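Local coordinates for protein PlyP35 (Listeria phage P35, PDB 6S3Y) that probably binds the Listeria cell wall through the C-terminal SH3-like domains of a phage endolysin, directing the lytic enzyme to its substrate, at residues 129-132 with 133-137. Sequence-based numbering, arbitrary orientation.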
loop_
_atom_site.group_PDB
_atom_site.type_symbol
_atom_site.label_atom_id
_atom_site.label_comp_id
_atom_site.label_asym_id
_atom_site.label_seq_id
_atom_site.Cartn_x
_atom_site.Cartn_y
_atom_site.Cartn_z
ATOM N N PHE A 129 -1.531 0.032 -16.390
ATOM C CA PHE A 129 -1.038 -0.308 -15.038
ATOM C C PHE A 129 -2.178 -0.980 -14.268
ATOM O O PHE A 129 -3.349 -0.913 -14.694
ATOM C CB PHE A 129 -0.466 0.932 -14.353
ATOM C CG PHE A 129 0.829 1.406 -14.943
ATOM C CD1 PHE A 129 0.853 2.063 -16.170
ATOM C CD2 PHE A 129 2.046 1.162 -14.298
ATOM C CE1 PHE A 129 2.053 2.460 -16.731
ATOM C CE2 PHE A 129 3.244 1.602 -14.843
ATOM C CZ PHE A 129 3.237 2.232 -16.064
ATOM N N TYR A 130 -1.819 -1.669 -13.180
ATOM C CA TYR A 130 -2.780 -2.457 -12.373
ATOM C C TYR A 130 -2.660 -2.038 -10.912
ATOM O O TYR A 130 -1.530 -1.809 -10.428
ATOM C CB TYR A 130 -2.515 -3.957 -12.553
ATOM C CG TYR A 130 -2.623 -4.395 -13.989
ATOM C CD1 TYR A 130 -3.861 -4.609 -14.573
ATOM C CD2 TYR A 130 -1.484 -4.563 -14.760
ATOM C CE1 TYR A 130 -3.965 -4.977 -15.905
ATOM C CE2 TYR A 130 -1.576 -4.921 -16.100
ATOM C CZ TYR A 130 -2.812 -5.166 -16.657
ATOM O OH TYR A 130 -2.888 -5.512 -17.968
ATOM N N ILE A 131 -3.823 -1.942 -10.266
ATOM C CA ILE A 131 -3.952 -1.607 -8.822
ATOM C C ILE A 131 -4.874 -2.654 -8.201
ATOM O O ILE A 131 -5.937 -2.959 -8.731
ATOM C CB ILE A 131 -4.424 -0.153 -8.623
ATOM C CG1 ILE A 131 -4.379 0.238 -7.141
ATOM C CG2 ILE A 131 -5.788 0.088 -9.253
ATOM C CD1 ILE A 131 -4.653 1.724 -6.875
ATOM N N PRO A 132 -4.487 -3.249 -7.053
ATOM C CA PRO A 132 -5.363 -4.182 -6.339
ATOM C C PRO A 132 -6.478 -3.440 -5.583
ATOM O O PRO A 132 -6.309 -2.277 -5.214
ATOM C CB PRO A 132 -4.385 -4.886 -5.398
ATOM C CG PRO A 132 -3.338 -3.827 -5.101
ATOM C CD PRO A 132 -3.190 -3.050 -6.383
ATOM N N ARG A 133 -7.593 -4.145 -5.355
ATOM C CA ARG A 133 -8.831 -3.598 -4.757
ATOM C C ARG A 133 -8.545 -2.870 -3.447
ATOM O O ARG A 133 -9.185 -1.816 -3.198
ATOM C CB ARG A 133 -9.849 -4.731 -4.518
ATOM C CG ARG A 133 -11.203 -4.257 -4.030
ATOM C CD ARG A 133 -11.874 -3.269 -4.970
ATOM N NE ARG A 133 -13.108 -2.730 -4.411
ATOM C CZ ARG A 133 -13.154 -1.746 -3.523
ATOM N NH1 ARG A 133 -12.056 -1.126 -3.121
ATOM N NH2 ARG A 133 -14.328 -1.390 -3.044
ATOM N N TYR A 134 -7.614 -3.372 -2.640
ATOM C CA TYR A 134 -7.426 -2.913 -1.237
ATOM C C TYR A 134 -6.778 -1.533 -1.182
ATOM O O TYR A 134 -6.716 -0.959 -0.108
ATOM C CB TYR A 134 -6.669 -3.960 -0.387
ATOM C CG TYR A 134 -5.215 -4.163 -0.707
ATOM C CD1 TYR A 134 -4.242 -3.347 -0.164
ATOM C CD2 TYR A 134 -4.785 -5.239 -1.476
ATOM C CE1 TYR A 134 -2.895 -3.541 -0.426
ATOM C CE2 TYR A 134 -3.441 -5.451 -1.732
ATOM C CZ TYR A 134 -2.495 -4.591 -1.230
ATOM O OH TYR A 134 -1.165 -4.814 -1.467
HETATM N N MSE A 135 -6.332 -0.978 -2.312
HETATM C CA MSE A 135 -5.636 0.306 -2.263
HETATM C C MSE A 135 -6.550 1.491 -2.593
HETATM O O MSE A 135 -6.071 2.632 -2.580
HETATM C CB MSE A 135 -4.420 0.312 -3.190
HETATM C CG MSE A 135 -3.333 -0.623 -2.722
HETATM SE SE MSE A 135 -1.720 -0.490 -3.783
HETATM C CE MSE A 135 -0.401 -0.914 -2.481
ATOM N N PHE A 136 -7.834 1.245 -2.848
ATOM C CA PHE A 136 -8.711 2.353 -3.211
ATOM C C PHE A 136 -10.137 2.139 -2.666
ATOM O O PHE A 136 -10.536 1.006 -2.317
ATOM C CB PHE A 136 -8.753 2.544 -4.738
ATOM C CG PHE A 136 -9.325 1.398 -5.537
ATOM C CD1 PHE A 136 -10.692 1.259 -5.711
ATOM C CD2 PHE A 136 -8.490 0.477 -6.156
ATOM C CE1 PHE A 136 -11.206 0.214 -6.477
ATOM C CE2 PHE A 136 -9.011 -0.564 -6.917
ATOM C CZ PHE A 136 -10.363 -0.712 -7.078
ATOM N N ASP A 137 -10.898 3.234 -2.644
ATOM C CA ASP A 137 -12.356 3.236 -2.358
ATOM C C ASP A 137 -13.136 3.602 -3.632
ATOM O O ASP A 137 -12.600 4.300 -4.501
ATOM C CB ASP A 137 -12.669 4.185 -1.206
ATOM C CG ASP A 137 -12.214 3.673 0.156
ATOM O OD1 ASP A 137 -12.322 2.424 0.409
ATOM O OD2 ASP A 137 -11.755 4.509 0.941
#
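Tyr134 and Phe136 both set CG between the backbone N and the carbonyl carbon (chi1 70° and 63°), which turns their rings back toward Pro132 and Ile131. They do so across a single 3-10 turn, residues 133-135, that joins strand 128-132 to the short strand 136-137, consistent with the 3-10 turn that leads into the last strand of SH3-like barrels. Pro132 lies at the centre. Its CG makes an off-centre, oblique CH-pi contact with the Tyr134 ring, 4.2 Å from the centroid, and approaches CE2 of that ring most closely. The pyrrolidine also meets the selenomethionine at position 135, where Pro132 CD lies 3.9 Å from Met135 SE. The turn itself is closed by Met135 N, which donates to Pro132 O over 3.2 Å; the bond is nearly straight at the hydrogen, although the donor stands well above the carbonyl plane.

Ile131 touches two partners: CG1 packs 4.0 Å from Met135 CB, CG2 lies 4.0 Å from Phe136 CE2, and CD1 reaches both side chains. Pro132 O approaches this ring obliquely, 3.6 Å from Phe136 CE2, and Arg133 O lies over the centre of one face, 3.8 Å above the plane, so two backbone carbonyls abut the phenyl group. Tyr118 meets Phe136 edge-to-face, while Trp89 touches both Pro132 and Met135, tying the turn to strands 117-121 and 78-89. Tyr134 OH is hydrogen-bonded to Phe22 O, and backbone bonding of Met135 with Lys11 and Asp137 with Val9 fastens the turn and the final strand to strand 6-17. On the exposed side, the Arg133 chain bends at chi2 and folds back, presenting the guanidinium edge in plane to Phe136 O, with a weak, strongly bent hydrogen bond of 2.7 Å from Arg133 NH1.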